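Local coordinates for protein neurotrypsin (Mus musculus, PDB 6H8M) that is a secreted brain serine protease with a role in neuronal plasticity, seen here as its third scavenger receptor cysteine-rich domain, at residues D10-N13 against K14-R18; E20-N24 against G25-T29; K74-G77 against N78-A81; C95-S98 against E99-G102. One frame throughout, in Å; residues are numbered along the deposited sequence.

Read from the N terminus, the four contacts follow one another in series, each closing a short local turn; none nests in or crosses another. Interaction 1 closes the loop between strands 6-10 and 18-23, and interaction 2 the hairpin from strand 18-23 to strand 26-30. Interaction 3 lies in the loop after strand 68-74, its centre about 20 Å from that of interaction 4, which lies on the way into strand 102-105. Three of them meet in space: Arg18 packs on Thr29 and on Asp100 and Ala101, and the side chains of Thr29 and Asp100 meet. These contacts tie the first three strands of the larger sheet to residues 95-102, while interaction 3 stands apart.

Interaction 1: D10-N13 against K14-R18; sequences DGEN and KKEGR
Lys14 and Lys15 fill the corner of a type I beta turn from Asn13 to Glu16, and Lys15 N donates to Asn13 OD1 (3.0 Å), in the carbonyl plane and on a lone pair, so that an Asx turn overlies the beta turn. Asn13 CG sits between its own backbone N and carbonyl carbon (chi1 54°), which carries the amide forward over the corner. Glu16 closes the turn with a weak bond from its N to Asn13 O, 3.4 Å long. Its side chain does more: OE2 accepts the backbone N of Glu12 (2.8 Å) on the anti side of the carboxylate in a nearly straight bond. The Glu16 carbonyl O takes a CA-H contact from Gly11 CA, and one water joins that same oxygen to Gly11 N. Gly17 has backbone angles at which a CB would jam against the preceding carbonyl, and it would also press on Gly11 N. Arg18 ends the segment with a salt bridge in which NH1 (3.0 Å) and NH2 (3.3 Å) both grip Asp10 OD2 end-on. That oxygen lies in the guanidinium plane, but the carboxylate is turned 56° from it, and both nitrogens arrive from one face. NH2 is shared with Glu20. The loop thus links neighbouring strands 6-10 and 18-23, while backbone bonds of Lys15 to Cys105 and of Gly17 to Val103, with the Lys15-Asp106 salt bridge, fasten it beside strand 102-105.

Interaction 2: E20-N24 against G25-T29; sequences EVFVN and GQWGT
Phe22 and Trp27 form a T-shaped (edge-to-face) pair at the centre of the hairpin, the phenyl edge directed at the indole face. The phenyl ring and the five-membered ring of Trp27 have centroids 4.8 Å apart and planes at 65°, and Phe22 CB adds a CH-pi contact, sitting 3.7 Å from the centroid of the six-membered ring almost straight above it. With CG anti to the backbone N (chi1 -172°), the Phe22 ring swings toward the turn, where its CZ comes within 3.3 Å of Gly25 C and one face lies over Gln26 N. At the indole edge, Trp27 CZ3 meets Glu20 O at 3.5 Å. Beneath the rings, Phe22 and Trp27 are a non-hydrogen-bonded antiparallel pair, flanked by the hydrogen-bonded pairs Val21-Gly28 and Val23-Gln26. Val21 N reaches Gly28 O (2.9 Å), with Gly28 N returning to Val21 O; Val23 N reaches Gln26 O (3.1 Å), with Gln26 N returning to Val23 O. A type I' turn from Val23 to Gln26 sets this register, with positive phi at Asn24 and Gly25; a water bridges Asn24 O and Gln26 OE1. Arg7 makes a cation-pi contact with Trp27. A leucine at Trp27 would probably leave the Phe22 edge without an aromatic face and Arg7 without its pi partner. Polar backbone bonds set the strand pairing; ring, CH-pi and cation-pi contacts hold the face bearing Phe22 and Trp27.

Interaction 3: K74-G77 against N78-A81; sequences KCTG and NEKA
Glu79 reaches back across the bend to take two successive backbone N-H groups with its two carboxylate oxygens. OE2 accepts Thr76 N at 3.0 Å in a nearly straight bond (163°), and OE1 accepts Gly77 N at 2.9 Å in a more bent one. Each oxygen uses its syn lone pair, on the side facing the other, so the carboxylate receives the backbone with its forked end. The chain of Glu79 bends at CG (chi2 87°) to bring this end back, and OE2 also comes to 3.5 Å from Cys75 CA. Thr76 supplies the third bond: its OG1 accepts Asn78 N at 3.0 Å, almost in line, which makes an ST turn over Gly77. That oxygen is placed between the backbone N and carbonyl carbon of its own residue (chi1 72°), facing forward along the chain. Thus three consecutive backbone N-H groups, from Thr76 to Asn78, are all satisfied by side-chain oxygens of the bend itself. Two donors pointing at one carboxylate would be expected to stabilise its negative charge. Gly77 adopts backbone angles at which any CB would collide with the preceding carbonyl, which accounts for a glycine at this position. The carbonyls have a separate partner, for Arg45 NH1 takes both Gly77 O and Glu79 O. Arg45 belongs to helix 37-46, whose Val42 is touched by Cys75 and Glu79 and whose His39 is touched by Cys75; with the Cys75-Cys85 disulfide, this seats the loop between strands 68-74 and 86-87 against that helix.

Interaction 4: C95-S98 against E99-G102; sequences CRHS and EDAG
His97 and Asp100 form a histidine-carboxylate hydrogen bond inside a single tight turn, with the imidazole and carboxylate planes nearly perpendicular, 82° apart. His97 ND1 donates to Asp100 OD2 at 2.8 Å, the oxygen lying close to the ring plane and using its syn lone pair. The ring's other nitrogen, NE2, bonds to Gly66 O, a pattern consistent with a protonated imidazole stabilised by the nearby carboxylate. Asp100 is held in turn from outside: OD2 also takes Gly64 N, and OD1 bonds to Thr29 OG1. Backbone hydrogen bonds from Glu99 N to Arg96 O (3.0 Å) and from Asp100 N to His97 O (3.1 Å), each reaching three residues back, fit the short 3-10 segment that begins at His97. Glu99 reaches back with an extended chain, and its OE1 accepts Arg96 N at 2.9 Å, nearly along its C-O axis, while a water bridges Arg96 O and Asp100 OD1. A leucine at His97 would probably leave Gly66 O and Asp100 OD2 without the ring N-H groups that they accept. The turn leads into strand 102-105, with Cys95 tied to Cys31 by a disulfide and the Ala101 backbone bonded to Val19 and Ile30 of strands 18-23 and 26-30.

Interaction 1: D10-N13 against K14-R18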
loop_
_atom_site.group_PDB
_atom_site.type_symbol
_atom_site.label_atom_id
_atom_site.label_comp_id
_atom_site.label_asym_id
_atom_site.label_seq_id
_atom_site.Cartn_x
_atom_site.Cartn_y
_atom_site.Cartn_z
ATOM N N ASP A 10 2.596 6.797 10.074
ATOM C CA ASP A 10 1.435 7.299 10.815
ATOM C C ASP A 10 0.598 6.192 11.485
ATOM O O ASP A 10 -0.521 6.495 11.920
ATOM C CB ASP A 10 0.525 8.184 9.966
ATOM C CG ASP A 10 1.069 9.556 9.689
ATOM O OD1 ASP A 10 1.896 10.025 10.468
ATOM O OD2 ASP A 10 0.644 10.160 8.729
ATOM N N GLY A 11 1.150 5.005 11.620
ATOM C CA GLY A 11 0.576 3.908 12.392
ATOM C C GLY A 11 0.872 4.063 13.869
ATOM O O GLY A 11 1.694 4.822 14.244
ATOM N N GLU A 12 0.205 3.262 14.684
ATOM C CA GLU A 12 0.478 3.282 16.178
ATOM C C GLU A 12 1.769 2.534 16.480
ATOM O O GLU A 12 2.284 2.636 17.544
ATOM C CB GLU A 12 -0.728 2.708 16.913
ATOM C CG GLU A 12 -1.945 3.603 16.770
ATOM C CD GLU A 12 -2.753 3.773 18.054
ATOM O OE1 GLU A 12 -2.392 3.130 19.081
ATOM O OE2 GLU A 12 -3.739 4.558 18.035
ATOM N N ASN A 13 2.236 1.671 15.592
ATOM C CA ASN A 13 3.481 0.925 15.735
ATOM C C ASN A 13 4.045 0.676 14.324
ATOM O O ASN A 13 3.410 1.016 13.323
ATOM C CB ASN A 13 3.285 -0.392 16.504
ATOM C CG ASN A 13 2.189 -1.205 15.840
ATOM O OD1 ASN A 13 2.363 -1.748 14.765
ATOM N ND2 ASN A 13 1.037 -1.301 16.475
ATOM N N LYS A 14 5.216 0.038 14.234
ATOM C CA LYS A 14 5.943 -0.012 12.959
ATOM C C LYS A 14 5.314 -1.059 12.043
ATOM O O LYS A 14 5.637 -1.064 10.880
ATOM C CB LYS A 14 7.425 -0.318 13.183
ATOM C CG LYS A 14 7.707 -1.649 13.845
ATOM C CD LYS A 14 9.210 -1.868 14.146
ATOM C CE LYS A 14 9.452 -3.117 14.967
ATOM N NZ LYS A 14 8.670 -4.261 14.427
ATOM N N LYS A 15 4.372 -1.871 12.537
ATOM C CA LYS A 15 3.745 -2.910 11.745
ATOM C C LYS A 15 2.466 -2.452 11.055
ATOM O O LYS A 15 1.876 -3.262 10.379
ATOM C CB LYS A 15 3.422 -4.128 12.626
ATOM C CG LYS A 15 4.631 -4.968 12.949
ATOM C CD LYS A 15 4.247 -6.287 13.602
ATOM C CE LYS A 15 5.400 -6.894 14.387
ATOM N NZ LYS A 15 5.156 -8.329 14.649
ATOM N N GLU A 16 2.093 -1.158 11.114
ATOM C CA GLU A 16 0.919 -0.700 10.433
ATOM C C GLU A 16 1.117 0.769 10.040
ATOM O O GLU A 16 1.998 1.445 10.502
ATOM C CB GLU A 16 -0.295 -0.786 11.344
ATOM C CG GLU A 16 -0.235 0.191 12.513
ATOM C CD GLU A 16 -1.438 0.203 13.445
ATOM O OE1 GLU A 16 -2.111 -0.823 13.536
ATOM O OE2 GLU A 16 -1.671 1.246 14.077
ATOM N N GLY A 17 0.391 1.188 9.020
ATOM C CA GLY A 17 0.344 2.594 8.660
ATOM C C GLY A 17 -0.014 2.793 7.187
ATOM O O GLY A 17 -0.303 1.793 6.467
ATOM N N ARG A 18 0.053 4.050 6.737
ATOM C CA ARG A 18 -0.184 4.387 5.309
ATOM C C ARG A 18 1.046 3.930 4.513
ATOM O O ARG A 18 2.175 4.229 4.949
ATOM C CB ARG A 18 -0.403 5.895 5.155
ATOM C CG ARG A 18 -0.641 6.347 3.721
ATOM C CD ARG A 18 -0.811 7.849 3.611
ATOM N NE ARG A 18 0.363 8.576 4.074
ATOM C CZ ARG A 18 0.557 8.974 5.326
ATOM N NH1 ARG A 18 -0.351 8.716 6.251
ATOM N NH2 ARG A 18 1.657 9.628 5.649
HETATM O O HOH W 1 3.646 3.575 10.827
HETATM O O HOH W 2 -0.083 -2.834 14.270
#

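Interaction 2: E20-N24 against G25-T29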
loop_
_atom_site.group_PDB
_atom_site.type_symbol
_atom_site.label_atom_id
_atom_site.label_comp_id
_atom_site.label_asym_id
_atom_site.label_seq_id
_atom_site.Cartn_x
_atom_site.Cartn_y
_atom_site.Cartn_z
ATOM N N GLU A 20 3.851 4.083 1.829
ATOM C CA GLU A 20 4.540 5.016 0.976
ATOM C C GLU A 20 5.592 4.243 0.179
ATOM O O GLU A 20 6.251 3.311 0.692
ATOM C CB GLU A 20 5.102 6.201 1.770
ATOM C CG GLU A 20 3.938 7.003 2.392
ATOM C CD GLU A 20 4.183 8.360 2.971
ATOM O OE1 GLU A 20 3.178 9.098 3.158
ATOM O OE2 GLU A 20 5.356 8.628 3.213
ATOM N N VAL A 21 5.774 4.668 -1.074
ATOM C CA VAL A 21 6.699 4.008 -1.948
ATOM C C VAL A 21 7.574 5.060 -2.620
ATOM O O VAL A 21 7.130 6.193 -2.846
ATOM C CB VAL A 21 5.973 3.172 -3.000
ATOM C CG1 VAL A 21 4.983 2.238 -2.352
ATOM C CG2 VAL A 21 5.215 4.073 -3.967
ATOM N N PHE A 22 8.837 4.708 -2.885
ATOM C CA PHE A 22 9.799 5.665 -3.390
ATOM C C PHE A 22 10.037 5.373 -4.877
ATOM O O PHE A 22 10.514 4.309 -5.230
ATOM C CB PHE A 22 11.133 5.576 -2.649
ATOM C CG PHE A 22 12.102 6.675 -3.009
ATOM C CD1 PHE A 22 11.991 7.905 -2.384
ATOM C CD2 PHE A 22 13.065 6.525 -4.014
ATOM C CE1 PHE A 22 12.855 8.936 -2.697
ATOM C CE2 PHE A 22 13.928 7.571 -4.334
ATOM C CZ PHE A 22 13.823 8.768 -3.677
ATOM N N VAL A 23 9.613 6.317 -5.704
ATOM C CA VAL A 23 9.543 6.175 -7.183
ATOM C C VAL A 23 9.911 7.534 -7.768
ATOM O O VAL A 23 9.427 8.535 -7.284
ATOM C CB VAL A 23 8.114 5.811 -7.610
ATOM C CG1 VAL A 23 7.984 5.642 -9.113
ATOM C CG2 VAL A 23 7.637 4.517 -6.979
ATOM N N ASN A 24 10.712 7.577 -8.837
ATOM C CA ASN A 24 10.982 8.822 -9.520
ATOM C C ASN A 24 11.477 9.904 -8.560
ATOM O O ASN A 24 11.057 11.041 -8.641
ATOM C CB ASN A 24 9.721 9.251 -10.280
ATOM C CG ASN A 24 9.497 8.369 -11.494
ATOM O OD1 ASN A 24 10.443 7.832 -12.024
ATOM N ND2 ASN A 24 8.254 8.180 -11.874
ATOM N N GLY A 25 12.334 9.521 -7.625
ATOM C CA GLY A 25 13.051 10.454 -6.763
ATOM C C GLY A 25 12.213 10.962 -5.613
ATOM O O GLY A 25 12.662 11.843 -4.905
ATOM N N GLN A 26 10.980 10.480 -5.416
ATOM C CA GLN A 26 10.126 10.995 -4.333
ATOM C C GLN A 26 9.338 9.895 -3.627
ATOM O O GLN A 26 8.881 8.940 -4.229
ATOM C CB GLN A 26 9.024 11.948 -4.805
ATOM C CG GLN A 26 9.573 13.261 -5.313
ATOM C CD GLN A 26 8.431 14.152 -5.734
ATOM O OE1 GLN A 26 8.053 14.196 -6.897
ATOM N NE2 GLN A 26 7.823 14.808 -4.763
ATOM N N TRP A 27 9.110 10.123 -2.320
ATOM C CA TRP A 27 8.148 9.320 -1.597
ATOM C C TRP A 27 6.723 9.723 -1.988
ATOM O O TRP A 27 6.422 10.889 -2.088
ATOM C CB TRP A 27 8.316 9.447 -0.070
ATOM C CG TRP A 27 9.547 8.778 0.435
ATOM C CD1 TRP A 27 10.765 9.348 0.727
ATOM C CD2 TRP A 27 9.707 7.366 0.633
ATOM N NE1 TRP A 27 11.625 8.364 1.154
ATOM C CE2 TRP A 27 11.016 7.151 1.074
ATOM C CE3 TRP A 27 8.883 6.263 0.447
ATOM C CZ2 TRP A 27 11.488 5.886 1.405
ATOM C CZ3 TRP A 27 9.326 5.018 0.806
ATOM C CH2 TRP A 27 10.638 4.829 1.226
ATOM N N GLY A 28 5.849 8.742 -2.219
ATOM C CA GLY A 28 4.447 9.029 -2.539
ATOM C C GLY A 28 3.555 7.882 -2.155
ATOM O O GLY A 28 4.029 6.857 -1.625
ATOM N N THR A 29 2.274 8.023 -2.394
ATOM C CA THR A 29 1.292 7.085 -1.829
ATOM C C THR A 29 0.737 6.188 -2.924
ATOM O O THR A 29 1.112 6.285 -4.066
ATOM C CB THR A 29 0.189 7.874 -1.107
ATOM O OG1 THR A 29 -0.384 8.833 -2.004
ATOM C CG2 THR A 29 0.809 8.708 -0.010
HETATM O O HOH W 3 7.880 11.660 -8.494
#

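Interaction 3: K74-G77 against N78-A81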
loop_
_atom_site.group_PDB
_atom_site.type_symbol
_atom_site.label_atom_id
_atom_site.label_comp_id
_atom_site.label_asym_id
_atom_site.label_seq_id
_atom_site.Cartn_x
_atom_site.Cartn_y
_atom_site.Cartn_z
ATOM N N LYS A 74 -2.816 -4.649 -9.284
ATOM C CA LYS A 74 -3.420 -5.986 -9.244
ATOM C C LYS A 74 -2.410 -6.956 -8.628
ATOM O O LYS A 74 -1.314 -7.061 -9.091
ATOM C CB LYS A 74 -3.824 -6.495 -10.631
ATOM C CG LYS A 74 -4.716 -7.736 -10.625
ATOM C CD LYS A 74 -5.332 -8.076 -11.988
ATOM C CE LYS A 74 -6.040 -9.409 -11.986
ATOM N NZ LYS A 74 -6.970 -9.553 -13.136
ATOM N N CYS A 75 -2.772 -7.573 -7.507
ATOM C CA CYS A 75 -1.923 -8.528 -6.772
ATOM C C CYS A 75 -2.741 -9.836 -6.708
ATOM O O CYS A 75 -3.960 -9.796 -6.456
ATOM C CB CYS A 75 -1.593 -8.023 -5.349
ATOM S SG CYS A 75 -0.377 -6.641 -5.245
ATOM N N THR A 76 -2.088 -10.991 -6.851
ATOM C CA THR A 76 -2.703 -12.275 -6.466
ATOM C C THR A 76 -2.739 -12.420 -4.933
ATOM O O THR A 76 -3.632 -13.048 -4.429
ATOM C CB THR A 76 -1.936 -13.463 -7.051
ATOM O OG1 THR A 76 -0.708 -13.521 -6.309
ATOM C CG2 THR A 76 -1.737 -13.359 -8.547
ATOM N N GLY A 77 -1.781 -11.781 -4.206
ATOM C CA GLY A 77 -1.631 -11.987 -2.773
ATOM C C GLY A 77 -0.428 -12.825 -2.410
ATOM O O GLY A 77 0.009 -12.825 -1.242
ATOM N N ASN A 78 0.172 -13.471 -3.414
ATOM C CA ASN A 78 1.265 -14.392 -3.226
ATOM C C ASN A 78 2.634 -13.753 -3.492
ATOM O O ASN A 78 3.627 -14.382 -3.211
ATOM C CB ASN A 78 1.074 -15.632 -4.116
ATOM C CG ASN A 78 -0.188 -16.369 -3.737
ATOM O OD1 ASN A 78 -0.498 -16.443 -2.556
ATOM N ND2 ASN A 78 -0.949 -16.858 -4.708
ATOM N N GLU A 79 2.673 -12.533 -4.039
ATOM C CA GLU A 79 3.939 -11.910 -4.489
ATOM C C GLU A 79 4.824 -11.646 -3.274
ATOM O O GLU A 79 4.312 -11.364 -2.156
ATOM C CB GLU A 79 3.669 -10.596 -5.229
ATOM C CG GLU A 79 2.872 -10.741 -6.510
ATOM C CD GLU A 79 1.356 -10.740 -6.484
ATOM O OE1 GLU A 79 0.744 -10.890 -5.414
ATOM O OE2 GLU A 79 0.775 -10.576 -7.556
ATOM N N LYS A 80 6.148 -11.705 -3.488
ATOM C CA LYS A 80 7.122 -11.442 -2.436
ATOM C C LYS A 80 7.385 -9.939 -2.364
ATOM O O LYS A 80 8.040 -9.490 -1.457
ATOM C CB LYS A 80 8.423 -12.228 -2.665
ATOM C CG LYS A 80 8.361 -13.699 -2.245
ATOM C CD LYS A 80 9.624 -14.481 -2.588
ATOM C CE LYS A 80 9.417 -15.982 -2.581
ATOM N NZ LYS A 80 10.693 -16.697 -2.826
ATOM N N ALA A 81 6.935 -9.181 -3.363
ATOM C CA ALA A 81 7.326 -7.755 -3.441
ATOM C C ALA A 81 6.311 -7.024 -4.305
ATOM O O ALA A 81 5.788 -7.583 -5.266
ATOM C CB ALA A 81 8.710 -7.584 -3.993
#

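Interaction 4: C95-S98 against E99-G102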
loop_
_atom_site.group_PDB
_atom_site.type_symbol
_atom_site.label_atom_id
_atom_site.label_comp_id
_atom_site.label_asym_id
_atom_site.label_seq_id
_atom_site.Cartn_x
_atom_site.Cartn_y
_atom_site.Cartn_z
ATOM N N CYS A 95 -7.488 9.965 -8.583
ATOM C CA CYS A 95 -7.317 9.650 -7.149
ATOM C C CYS A 95 -6.888 10.886 -6.351
ATOM O O CYS A 95 -6.227 11.723 -6.860
ATOM C CB CYS A 95 -6.318 8.508 -6.953
ATOM S SG CYS A 95 -7.054 6.888 -7.300
ATOM N N ARG A 96 -7.244 10.960 -5.057
ATOM C CA ARG A 96 -6.889 12.052 -4.149
ATOM C C ARG A 96 -6.287 11.399 -2.902
ATOM O O ARG A 96 -6.476 10.173 -2.720
ATOM C CB ARG A 96 -8.096 12.908 -3.744
ATOM C CG ARG A 96 -8.881 13.549 -4.895
ATOM C CD ARG A 96 -9.863 14.648 -4.496
ATOM N NE ARG A 96 -9.102 15.836 -4.097
ATOM C CZ ARG A 96 -9.466 17.114 -4.241
ATOM N NH1 ARG A 96 -10.604 17.450 -4.825
ATOM N NH2 ARG A 96 -8.666 18.063 -3.784
ATOM N N HIS A 97 -5.589 12.195 -2.087
ATOM C CA HIS A 97 -4.919 11.648 -0.890
ATOM C C HIS A 97 -5.917 11.115 0.146
ATOM O O HIS A 97 -5.563 10.295 1.011
ATOM C CB HIS A 97 -3.919 12.659 -0.309
ATOM C CG HIS A 97 -2.624 12.715 -1.047
ATOM N ND1 HIS A 97 -1.729 11.648 -1.026
ATOM C CD2 HIS A 97 -2.080 13.671 -1.833
ATOM C CE1 HIS A 97 -0.679 11.972 -1.780
ATOM N NE2 HIS A 97 -0.853 13.208 -2.263
ATOM N N SER A 98 -7.162 11.545 0.061
ATOM C CA SER A 98 -8.240 11.007 0.894
ATOM C C SER A 98 -8.475 9.507 0.645
ATOM O O SER A 98 -9.119 8.887 1.450
ATOM C CB SER A 98 -9.472 11.831 0.699
ATOM O OG SER A 98 -9.879 11.816 -0.646
ATOM N N GLU A 99 -7.919 8.935 -0.435
ATOM C CA GLU A 99 -8.057 7.512 -0.807
ATOM C C GLU A 99 -6.741 6.742 -0.617
ATOM O O GLU A 99 -6.613 5.584 -1.061
ATOM C CB GLU A 99 -8.507 7.416 -2.281
ATOM C CG GLU A 99 -9.879 8.035 -2.545
ATOM C CD GLU A 99 -10.098 8.370 -4.016
ATOM O OE1 GLU A 99 -9.533 9.357 -4.486
ATOM O OE2 GLU A 99 -10.799 7.607 -4.693
ATOM N N ASP A 100 -5.790 7.321 0.117
ATOM C CA ASP A 100 -4.486 6.676 0.320
ATOM C C ASP A 100 -4.648 5.335 1.028
ATOM O O ASP A 100 -5.431 5.213 2.014
ATOM C CB ASP A 100 -3.523 7.563 1.103
ATOM C CG ASP A 100 -2.918 8.696 0.255
ATOM O OD1 ASP A 100 -2.998 8.642 -1.008
ATOM O OD2 ASP A 100 -2.327 9.604 0.866
ATOM N N ALA A 101 -3.902 4.328 0.565
ATOM C CA ALA A 101 -3.997 2.963 1.070
ATOM C C ALA A 101 -3.057 2.759 2.259
ATOM O O ALA A 101 -1.985 3.396 2.325
ATOM C CB ALA A 101 -3.595 2.039 -0.082
ATOM N N GLY A 102 -3.403 1.757 3.047
ATOM C CA GLY A 102 -2.673 1.394 4.237
ATOM C C GLY A 102 -2.758 -0.075 4.515
ATOM O O GLY A 102 -3.547 -0.765 3.860
HETATM O O HOH W 4 -4.769 7.830 -3.214
#